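Local coordinates for protein leucine aminopeptidase 2 (Saccharomyces cerevisiae, PDB 2XQ0) that cleaves N-terminal residues from di- and tripeptides as a zinc aminopeptidase of the M1 family, and hydrolyses epoxides weakly, at residues A[296-299]-A[300-304]; A[305-308]-A[309-313]; A[324-327]-A[328-332]; A[389-392]-A[393-396]. All blocks are in the same frame, centred on the assembly; numbering follows the deposited sequence.

Contact 1 of 4, residues A[296-299]-A[300-304]; sequences IDVI and AHELA. With ZN (zinc ion), chain C; BES (2-(3-amino-2-hydroxy-4-phenyl-butyrylamino)-4-methyl-pentanoic acid), chain B.
Val298 and Glu302, one helical turn apart, run side by side and point the same way, with Val298 CG1 4.0 Å from Glu302 OE1, so a methyl lies against the flank of the carboxylate. Glu302 keeps CG beside its own backbone N (chi1 -49°), which brings Glu302 CG to 3.2 Å from Val298 O. The bend at chi2 then turns the carboxylate toward the inhibitor bestatin, where Glu302 OE2 ends 3.2 Å from BES O2. His301 leaves the helix differently: its ring stands out from the axis, CG anti to the backbone N (chi1 -172°), and NE2 binds the zinc ion at 2.2 Å. The leucyl methyl BES C15 sits over one face of this imidazole, offset toward the rim, while BES O2 lies at the ring edge in its plane. These residues open the HExxH zinc-binding helix of the M1 peptidases, with His301 as the first metal ligand and Glu302 as the proton acceptor. The far nitrogen of the ring, ND1, is hydrogen-bonded to Glu331, a second-shell carboxylate that helps to fix the rotation of the imidazole and would probably make it a stronger zinc donor. Beneath the side chains the backbone is regular: the amides of His301, Glu302 and Leu303 bond to the carbonyls four residues earlier, the first, His301 N to Asp297 O, at 2.8 Å. The bond from Ala300 N to Ile296 O is weak. Leu303 turns to the other side of the helix, onto Phe246 and Ile247 of helix 243-253.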
# COMPACT_ATOMS: atom_id res chain seq x y z
N ILE A 296 -12.78 7.38 -0.64
CA ILE A 296 -12.89 6.07 -1.27
C ILE A 296 -11.90 5.77 -2.40
O ILE A 296 -11.82 4.63 -2.88
CB ILE A 296 -14.34 5.78 -1.70
CG1 ILE A 296 -14.92 6.98 -2.45
CG2 ILE A 296 -15.20 5.47 -0.48
CD1 ILE A 296 -16.38 6.85 -2.72
N ASP A 297 -11.11 6.76 -2.81
CA ASP A 297 -10.18 6.55 -3.90
C ASP A 297 -9.15 5.49 -3.48
O ASP A 297 -8.60 4.77 -4.32
CB ASP A 297 -9.53 7.87 -4.29
CG ASP A 297 -10.56 8.99 -4.43
OD1 ASP A 297 -11.77 8.68 -4.50
OD2 ASP A 297 -10.15 10.17 -4.45
N VAL A 298 -8.90 5.37 -2.18
CA VAL A 298 -8.04 4.29 -1.71
C VAL A 298 -8.60 2.96 -2.19
O VAL A 298 -7.85 1.99 -2.35
CB VAL A 298 -7.92 4.26 -0.17
CG1 VAL A 298 -7.10 3.04 0.27
CG2 VAL A 298 -7.28 5.56 0.35
N ILE A 299 -9.92 2.91 -2.39
CA ILE A 299 -10.53 1.71 -2.94
C ILE A 299 -10.31 1.60 -4.47
O ILE A 299 -10.13 0.51 -4.98
CB ILE A 299 -12.02 1.56 -2.58
CG1 ILE A 299 -12.22 1.59 -1.05
CG2 ILE A 299 -12.53 0.22 -3.08
CD1 ILE A 299 -11.61 0.37 -0.34
N ALA A 300 -10.34 2.71 -5.20
CA ALA A 300 -9.97 2.68 -6.61
C ALA A 300 -8.53 2.19 -6.77
O ALA A 300 -8.20 1.51 -7.74
CB ALA A 300 -10.14 4.04 -7.23
N HIS A 301 -7.67 2.57 -5.83
CA HIS A 301 -6.29 2.10 -5.81
C HIS A 301 -6.19 0.58 -5.65
O HIS A 301 -5.64 -0.09 -6.50
CB HIS A 301 -5.48 2.79 -4.71
CG HIS A 301 -4.01 2.48 -4.78
ND1 HIS A 301 -3.13 3.24 -5.51
CD2 HIS A 301 -3.29 1.46 -4.25
CE1 HIS A 301 -1.92 2.71 -5.42
NE2 HIS A 301 -1.99 1.63 -4.66
N GLU A 302 -6.73 0.03 -4.57
CA GLU A 302 -6.65 -1.41 -4.35
C GLU A 302 -7.36 -2.15 -5.48
O GLU A 302 -6.95 -3.24 -5.87
CB GLU A 302 -7.32 -1.81 -3.03
CG GLU A 302 -6.89 -0.99 -1.82
CD GLU A 302 -5.40 -1.04 -1.59
OE1 GLU A 302 -4.90 -0.15 -0.87
OE2 GLU A 302 -4.74 -1.95 -2.12
N LEU A 303 -8.43 -1.57 -6.00
CA LEU A 303 -9.14 -2.21 -7.10
C LEU A 303 -8.27 -2.30 -8.35
O LEU A 303 -8.29 -3.30 -9.04
CB LEU A 303 -10.38 -1.40 -7.45
CG LEU A 303 -11.07 -1.81 -8.76
CD1 LEU A 303 -11.62 -3.22 -8.64
CD2 LEU A 303 -12.19 -0.82 -9.07
N ALA A 304 -7.54 -1.23 -8.67
CA ALA A 304 -6.70 -1.25 -9.87
C ALA A 304 -5.60 -2.32 -9.76
O ALA A 304 -5.20 -2.93 -10.77
CB ALA A 304 -6.10 0.12 -10.15
ZN ZN C . -0.68 -0.07 -4.15
N2 BES B . 0.09 -2.95 -0.75
C1 BES B . 0.30 -1.52 -0.82
C6 BES B . 0.90 -1.01 0.49
C7 BES B . 2.27 -1.62 0.71
C8 BES B . 3.19 -1.64 -0.34
C12 BES B . 2.60 -2.18 1.94
C9 BES B . 4.45 -2.21 -0.14
C11 BES B . 3.86 -2.74 2.13
C10 BES B . 4.78 -2.76 1.09
C2 BES B . -1.01 -0.78 -1.12
O2 BES B . -1.67 -1.20 -2.32
C3 BES B . -0.68 0.67 -1.22
O3 BES B . -0.06 1.14 -2.18
N1 BES B . -1.11 1.32 -0.14
C4 BES B . -1.00 2.73 0.17
C13 BES B . -2.35 3.29 -0.27
C14 BES B . -2.21 4.48 -1.21
C15 BES B . -3.49 4.66 -2.01
C16 BES B . -1.00 4.34 -2.13
C5 BES B . -0.89 2.83 1.66
O1 BES B . -0.31 3.82 2.17
O4 BES B . -1.38 1.90 2.36

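Contact 2 of 4, residues A[305-308]-A[309-313]; sequences HSWS and GNLVT. With ZN (zinc ion), chain C.
Asn310 N donates to His305 O at 3.0 Å, one of three backbone bonds that reach back five residues where the zinc-binding helix 297-311 widens into a pi-type turn before strand 312-314. Val312 N closes a similar bond on Trp307 O at 3.1 Å, whereas the one from Leu311 N to Ser306 O is weak and bent. The tight part lies round Gly309. Its backbone angles (phi 134°) suit glycine, and Gly309 CA meets the edge of the His305 ring near the ring plane. Asn310 comes closer still, its CB 3.3 Å from His305 O, and its ND2 is hydrogen-bonded to the carbonyl of Glu277 in the substrate site. Packing is looser at the other end, although it too is buried: Trp307 CD1 and Leu311 CD2 approach only to 4.2 Å, obliquely to the indole, which has Phe255 edge-to-face against it. The second zinc ligand of the HExxH motif is anchored from behind. His305 NE2 binds the zinc ion at 2.0 Å, and on the other side of the imidazole ND1 donates to Ser308 O at 2.9 Å, with that oxygen 20° out of the ring plane.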
# COMPACT_ATOMS: atom_id res chain seq x y z
N HIS A 305 -5.14 -2.59 -8.54
CA HIS A 305 -4.16 -3.66 -8.30
C HIS A 305 -4.63 -5.00 -8.86
O HIS A 305 -3.82 -5.86 -9.25
CB HIS A 305 -3.86 -3.82 -6.81
CG HIS A 305 -2.72 -2.98 -6.34
ND1 HIS A 305 -1.48 -3.02 -6.94
CD2 HIS A 305 -2.63 -2.09 -5.32
CE1 HIS A 305 -0.67 -2.18 -6.31
NE2 HIS A 305 -1.35 -1.60 -5.33
N SER A 306 -5.94 -5.18 -8.92
CA SER A 306 -6.48 -6.45 -9.45
C SER A 306 -5.80 -6.75 -10.77
O SER A 306 -5.45 -7.90 -11.06
CB SER A 306 -8.00 -6.38 -9.62
OG SER A 306 -8.61 -6.18 -8.37
N TRP A 307 -5.58 -5.71 -11.57
CA TRP A 307 -4.81 -5.84 -12.81
C TRP A 307 -3.29 -5.67 -12.62
O TRP A 307 -2.52 -6.58 -12.92
CB TRP A 307 -5.34 -4.86 -13.87
CG TRP A 307 -6.72 -5.19 -14.36
CD1 TRP A 307 -7.05 -5.95 -15.45
CD2 TRP A 307 -7.97 -4.77 -13.78
NE1 TRP A 307 -8.41 -6.04 -15.57
CE2 TRP A 307 -9.00 -5.32 -14.57
CE3 TRP A 307 -8.31 -3.99 -12.67
CZ2 TRP A 307 -10.34 -5.11 -14.29
CZ3 TRP A 307 -9.65 -3.78 -12.39
CH2 TRP A 307 -10.66 -4.34 -13.20
N SER A 308 -2.87 -4.51 -12.11
CA SER A 308 -1.45 -4.20 -12.01
C SER A 308 -0.93 -4.57 -10.65
O SER A 308 -1.01 -3.80 -9.71
CB SER A 308 -1.21 -2.70 -12.25
OG SER A 308 -2.13 -1.95 -11.48
N GLY A 309 -0.38 -5.77 -10.57
CA GLY A 309 0.12 -6.28 -9.31
C GLY A 309 -0.36 -7.70 -9.15
O GLY A 309 0.45 -8.61 -9.02
N ASN A 310 -1.67 -7.89 -9.21
CA ASN A 310 -2.26 -9.19 -8.94
C ASN A 310 -2.28 -10.11 -10.15
O ASN A 310 -1.81 -11.24 -10.08
CB ASN A 310 -3.66 -9.03 -8.34
CG ASN A 310 -3.63 -8.27 -7.01
OD1 ASN A 310 -2.58 -7.79 -6.57
ND2 ASN A 310 -4.78 -8.17 -6.37
N LEU A 311 -2.77 -9.59 -11.27
CA LEU A 311 -2.83 -10.32 -12.52
C LEU A 311 -1.47 -10.32 -13.20
O LEU A 311 -0.99 -11.36 -13.68
CB LEU A 311 -3.90 -9.68 -13.42
CG LEU A 311 -4.23 -10.49 -14.67
CD1 LEU A 311 -4.73 -11.88 -14.27
CD2 LEU A 311 -5.27 -9.77 -15.55
N VAL A 312 -0.83 -9.15 -13.22
CA VAL A 312 0.48 -8.98 -13.83
C VAL A 312 1.41 -8.45 -12.75
O VAL A 312 1.15 -7.40 -12.19
CB VAL A 312 0.43 -7.97 -15.01
CG1 VAL A 312 1.83 -7.64 -15.48
CG2 VAL A 312 -0.40 -8.52 -16.16
N THR A 313 2.46 -9.18 -12.43
CA THR A 313 3.23 -8.93 -11.22
C THR A 313 4.69 -8.59 -11.49
O THR A 313 5.30 -9.12 -12.41
CB THR A 313 3.19 -10.18 -10.31
OG1 THR A 313 1.83 -10.60 -10.18
CG2 THR A 313 3.79 -9.88 -8.92
ZN ZN C . -0.68 -0.07 -4.15

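Contact 3 of 4, residues A[324-327]-A[328-332]; sequences EGWT and VYLER. With ZN (zinc ion), chain C; BES (2-(3-amino-2-hydroxy-4-phenyl-butyrylamino)-4-methyl-pentanoic acid), chain B.
Trp326 O accepts the shortest bond of this helical turn, from Leu330 N at 2.7 Å and almost straight (174°), while Leu330 CG packs 3.4 Å from Trp326 O. Leu330 CG also lies at the indole edge, near its plane. Trp326 and Tyr329 leave the helix side by side and point the same way, their ring planes almost perpendicular (89°); Trp326 CZ3 comes to 3.9 Å from Tyr329 CD2 in an oblique meeting. Two residues earlier, Val328 sets CG2 beside its backbone N, bringing this methyl to 3.2 Å from Glu324 O, the carbonyl that Val328 N also bonds. The Glu324 side chain bends at chi2 to reach the zinc ion, bound by OE1 at 2.2 Å, with OE2 at a much longer 2.7 Å from the metal. It is the third protein ligand of the M1 zinc site, following the HExxH histidines. Val328 CG1 lies over one face of the Arg332 guanidinium, toward its rim. Helix 321-339 packs among neighbouring helices: Thr327 and Leu330 face helix 297-311, Val328 faces helix 388-403, Tyr329 and Arg332 touch helix 341-360, and Trp326 turns to helix 407-420, where its ring stacks on Tyr417.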
# COMPACT_ATOMS: atom_id res chain seq x y z
N GLU A 324 3.25 -0.52 -8.52
CA GLU A 324 2.67 0.70 -7.95
C GLU A 324 2.51 1.87 -8.93
O GLU A 324 1.57 2.64 -8.81
CB GLU A 324 3.46 1.16 -6.71
CG GLU A 324 3.42 0.16 -5.54
CD GLU A 324 2.02 -0.10 -5.00
OE1 GLU A 324 1.09 0.69 -5.29
OE2 GLU A 324 1.84 -1.09 -4.27
N GLY A 325 3.41 1.99 -9.90
CA GLY A 325 3.30 3.06 -10.89
C GLY A 325 2.11 2.86 -11.81
O GLY A 325 1.30 3.77 -12.05
N TRP A 326 1.97 1.65 -12.32
CA TRP A 326 0.77 1.32 -13.08
C TRP A 326 -0.51 1.54 -12.25
O TRP A 326 -1.47 2.18 -12.72
CB TRP A 326 0.84 -0.14 -13.57
CG TRP A 326 1.44 -0.25 -14.93
CD1 TRP A 326 2.65 -0.79 -15.26
CD2 TRP A 326 0.85 0.19 -16.14
NE1 TRP A 326 2.84 -0.71 -16.62
CE2 TRP A 326 1.75 -0.11 -17.18
CE3 TRP A 326 -0.36 0.82 -16.46
CZ2 TRP A 326 1.49 0.20 -18.51
CZ3 TRP A 326 -0.62 1.13 -17.79
CH2 TRP A 326 0.29 0.81 -18.79
N THR A 327 -0.53 1.02 -11.02
CA THR A 327 -1.71 1.17 -10.15
C THR A 327 -2.12 2.63 -9.97
O THR A 327 -3.29 2.96 -10.11
CB THR A 327 -1.52 0.49 -8.79
OG1 THR A 327 -1.26 -0.91 -9.00
CG2 THR A 327 -2.77 0.66 -7.88
N VAL A 328 -1.16 3.50 -9.68
CA VAL A 328 -1.46 4.91 -9.46
C VAL A 328 -1.99 5.49 -10.77
O VAL A 328 -2.93 6.28 -10.77
CB VAL A 328 -0.20 5.70 -8.94
CG1 VAL A 328 -0.50 7.21 -8.87
CG2 VAL A 328 0.23 5.21 -7.54
N TYR A 329 -1.38 5.08 -11.89
CA TYR A 329 -1.84 5.51 -13.22
C TYR A 329 -3.28 5.07 -13.45
O TYR A 329 -4.18 5.88 -13.76
CB TYR A 329 -0.90 5.01 -14.35
CG TYR A 329 -1.45 5.38 -15.72
CD1 TYR A 329 -1.28 6.65 -16.24
CD2 TYR A 329 -2.21 4.47 -16.43
CE1 TYR A 329 -1.83 7.00 -17.46
CE2 TYR A 329 -2.76 4.81 -17.63
CZ TYR A 329 -2.57 6.08 -18.14
OH TYR A 329 -3.13 6.41 -19.34
N LEU A 330 -3.53 3.78 -13.28
CA LEU A 330 -4.88 3.25 -13.46
C LEU A 330 -5.93 3.86 -12.51
O LEU A 330 -7.01 4.21 -12.94
CB LEU A 330 -4.89 1.72 -13.36
CG LEU A 330 -4.13 1.04 -14.50
CD1 LEU A 330 -3.96 -0.47 -14.23
CD2 LEU A 330 -4.81 1.30 -15.86
N GLU A 331 -5.59 3.99 -11.23
CA GLU A 331 -6.42 4.62 -10.22
C GLU A 331 -6.88 6.00 -10.70
O GLU A 331 -8.06 6.34 -10.64
CB GLU A 331 -5.60 4.78 -8.93
CG GLU A 331 -6.23 5.62 -7.81
CD GLU A 331 -5.22 5.94 -6.70
OE1 GLU A 331 -4.04 5.48 -6.78
OE2 GLU A 331 -5.61 6.65 -5.74
N ARG A 332 -5.92 6.80 -11.16
CA ARG A 332 -6.21 8.14 -11.64
C ARG A 332 -7.02 8.15 -12.94
O ARG A 332 -7.81 9.05 -13.15
CB ARG A 332 -4.96 9.01 -11.69
CG ARG A 332 -4.43 9.29 -10.28
CD ARG A 332 -3.19 10.12 -10.26
NE ARG A 332 -2.77 10.30 -8.88
CZ ARG A 332 -1.52 10.47 -8.48
NH1 ARG A 332 -0.52 10.48 -9.37
NH2 ARG A 332 -1.26 10.61 -7.19
ZN ZN C . -0.68 -0.07 -4.15
N2 BES B . 0.09 -2.95 -0.75
C1 BES B . 0.30 -1.52 -0.82
C6 BES B . 0.90 -1.01 0.49
C7 BES B . 2.27 -1.62 0.71
C8 BES B . 3.19 -1.64 -0.34
C12 BES B . 2.60 -2.18 1.94
C9 BES B . 4.45 -2.21 -0.14
C11 BES B . 3.86 -2.74 2.13
C10 BES B . 4.78 -2.76 1.09
C2 BES B . -1.01 -0.78 -1.12
O2 BES B . -1.67 -1.20 -2.32
C3 BES B . -0.68 0.67 -1.22
O3 BES B . -0.06 1.14 -2.18
N1 BES B . -1.11 1.32 -0.14
C4 BES B . -1.00 2.73 0.17
C13 BES B . -2.35 3.29 -0.27
C14 BES B . -2.21 4.48 -1.21
C15 BES B . -3.49 4.66 -2.01
C16 BES B . -1.00 4.34 -2.13
C5 BES B . -0.89 2.83 1.66
O1 BES B . -0.31 3.82 2.17
O4 BES B . -1.38 1.90 2.36

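Contact 4 of 4, residues A[389-392]-A[393-396]; sequences PYEK and GFNL. With BES (2-(3-amino-2-hydroxy-4-phenyl-butyrylamino)-4-methyl-pentanoic acid), chain B.
The backbone of 389-396 is helical but loosely bonded at Gly393, whose N gives Pro389 O only a weak bond, bent to 120°, and whose CA-H makes a 3.2 Å contact from Gly393 CA to Pro389 O; the next three amides, of Phe394, Asn395 and Leu396, bond normally. Glu391 O is gripped twice by one residue: Asn395 N at 2.9 Å and Asn395 ND2 at 2.8 Å reach it from opposite faces of its carbonyl plane. A water ties the same pair again, donating to Glu391 OE1 and accepting from Asn395 ND2. Glu391 bends at chi2, which carries its carboxylate obliquely across from the Phe394 ring, OE1 4.0 Å from Phe394 CD2, with the two planes 61° apart. Arg332 of helix 321-339 serves both, as salt-bridge partner of Glu391 and in a cation-pi contact with Phe394. Tyr390 points away from 393-396 toward the inhibitor, its CG beside the backbone N (chi1 -66°), and Tyr390 OH donates to the inhibitor oxygen BES O3 at 3.0 Å, which lies in the ring plane at its edge. That tyrosine is the proton donor of the M1 aminopeptidase site, and its hold on a zinc-bound oxygen is consistent with a role in stabilising the reaction intermediate.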
# COMPACT_ATOMS: atom_id res chain seq x y z
N PRO A 389 8.37 4.89 -6.58
CA PRO A 389 7.76 3.97 -7.56
C PRO A 389 6.34 4.36 -7.92
O PRO A 389 5.91 4.16 -9.07
CB PRO A 389 7.78 2.60 -6.84
CG PRO A 389 8.08 2.91 -5.38
CD PRO A 389 8.93 4.17 -5.42
N TYR A 390 5.62 4.91 -6.95
CA TYR A 390 4.24 5.35 -7.16
C TYR A 390 4.20 6.50 -8.15
O TYR A 390 3.55 6.42 -9.20
CB TYR A 390 3.63 5.80 -5.83
CG TYR A 390 3.44 4.69 -4.81
CD1 TYR A 390 4.49 4.27 -3.99
CD2 TYR A 390 2.21 4.07 -4.66
CE1 TYR A 390 4.32 3.24 -3.06
CE2 TYR A 390 2.02 3.04 -3.74
CZ TYR A 390 3.07 2.63 -2.94
OH TYR A 390 2.87 1.62 -2.02
N GLU A 391 4.88 7.58 -7.82
CA GLU A 391 4.69 8.85 -8.52
C GLU A 391 5.65 9.07 -9.68
O GLU A 391 5.26 9.64 -10.68
CB GLU A 391 4.79 10.02 -7.54
CG GLU A 391 3.69 10.04 -6.47
CD GLU A 391 2.29 10.26 -7.04
OE1 GLU A 391 2.16 10.80 -8.16
OE2 GLU A 391 1.31 9.87 -6.37
N LYS A 392 6.91 8.66 -9.54
CA LYS A 392 7.77 8.71 -10.71
C LYS A 392 7.24 7.67 -11.70
O LYS A 392 7.25 7.88 -12.92
CB LYS A 392 9.25 8.47 -10.34
CG LYS A 392 10.22 8.78 -11.49
CD LYS A 392 11.69 8.49 -11.17
CE LYS A 392 12.40 9.67 -10.52
NZ LYS A 392 13.92 9.58 -10.60
N GLY A 393 6.77 6.54 -11.17
CA GLY A 393 6.17 5.51 -12.00
C GLY A 393 4.98 6.03 -12.76
O GLY A 393 4.92 5.93 -13.98
N PHE A 394 4.02 6.59 -12.02
CA PHE A 394 2.87 7.26 -12.64
C PHE A 394 3.28 8.30 -13.68
O PHE A 394 2.72 8.36 -14.77
CB PHE A 394 2.02 7.94 -11.58
CG PHE A 394 1.15 9.02 -12.14
CD1 PHE A 394 -0.02 8.70 -12.79
CD2 PHE A 394 1.54 10.34 -12.08
CE1 PHE A 394 -0.81 9.68 -13.35
CE2 PHE A 394 0.74 11.33 -12.63
CZ PHE A 394 -0.43 11.00 -13.27
N ASN A 395 4.25 9.15 -13.34
CA ASN A 395 4.65 10.20 -14.28
C ASN A 395 5.30 9.71 -15.56
O ASN A 395 5.13 10.33 -16.62
CB ASN A 395 5.52 11.25 -13.59
CG ASN A 395 4.67 12.29 -12.89
OD1 ASN A 395 4.02 13.11 -13.54
ND2 ASN A 395 4.64 12.24 -11.56
N LEU A 396 6.01 8.59 -15.50
CA LEU A 396 6.53 8.02 -16.74
C LEU A 396 5.37 7.54 -17.61
O LEU A 396 5.35 7.79 -18.82
CB LEU A 396 7.50 6.87 -16.45
CG LEU A 396 7.90 6.03 -17.65
CD1 LEU A 396 8.44 6.93 -18.74
CD2 LEU A 396 8.93 4.97 -17.24
N2 BES B . 0.09 -2.95 -0.75
C1 BES B . 0.30 -1.52 -0.82
C6 BES B . 0.90 -1.01 0.49
C7 BES B . 2.27 -1.62 0.71
C8 BES B . 3.19 -1.64 -0.34
C12 BES B . 2.60 -2.18 1.94
C9 BES B . 4.45 -2.21 -0.14
C11 BES B . 3.86 -2.74 2.13
C10 BES B . 4.78 -2.76 1.09
C2 BES B . -1.01 -0.78 -1.12
O2 BES B . -1.67 -1.20 -2.32
C3 BES B . -0.68 0.67 -1.22
O3 BES B . -0.06 1.14 -2.18
N1 BES B . -1.11 1.32 -0.14
C4 BES B . -1.00 2.73 0.17
C13 BES B . -2.35 3.29 -0.27
C14 BES B . -2.21 4.48 -1.21
C15 BES B . -3.49 4.66 -2.01
C16 BES B . -1.00 4.34 -2.13
C5 BES B . -0.89 2.83 1.66
O1 BES B . -0.31 3.82 2.17
O4 BES B . -1.38 1.90 2.36
O HOH W 1 2.37 13.10 -9.73

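How the contacts relate
Contacts 1 and 2 follow one another along helix 297-311, their centres 13 Å apart, and contact 3 lies against both. With contact 1 it shares the bond from His301 ND1 to Glu331 OE1 (2.7 Å); with contact 2, the pair Ser308 OG and Thr327 OG1 (2.8 Å). All three converge on the zinc ion, whose remaining ligands are two oxygens of bestatin. Contact 4 has no zinc ligand but is fastened to contact 3, 8 Å away between centres, by the salt bridge of Arg332 NH2 with Glu391 OE2 (2.8 Å). Its Tyr390 faces the bound inhibitor across from Glu302 of contact 1, whereas contacts 2 and 4 do not touch.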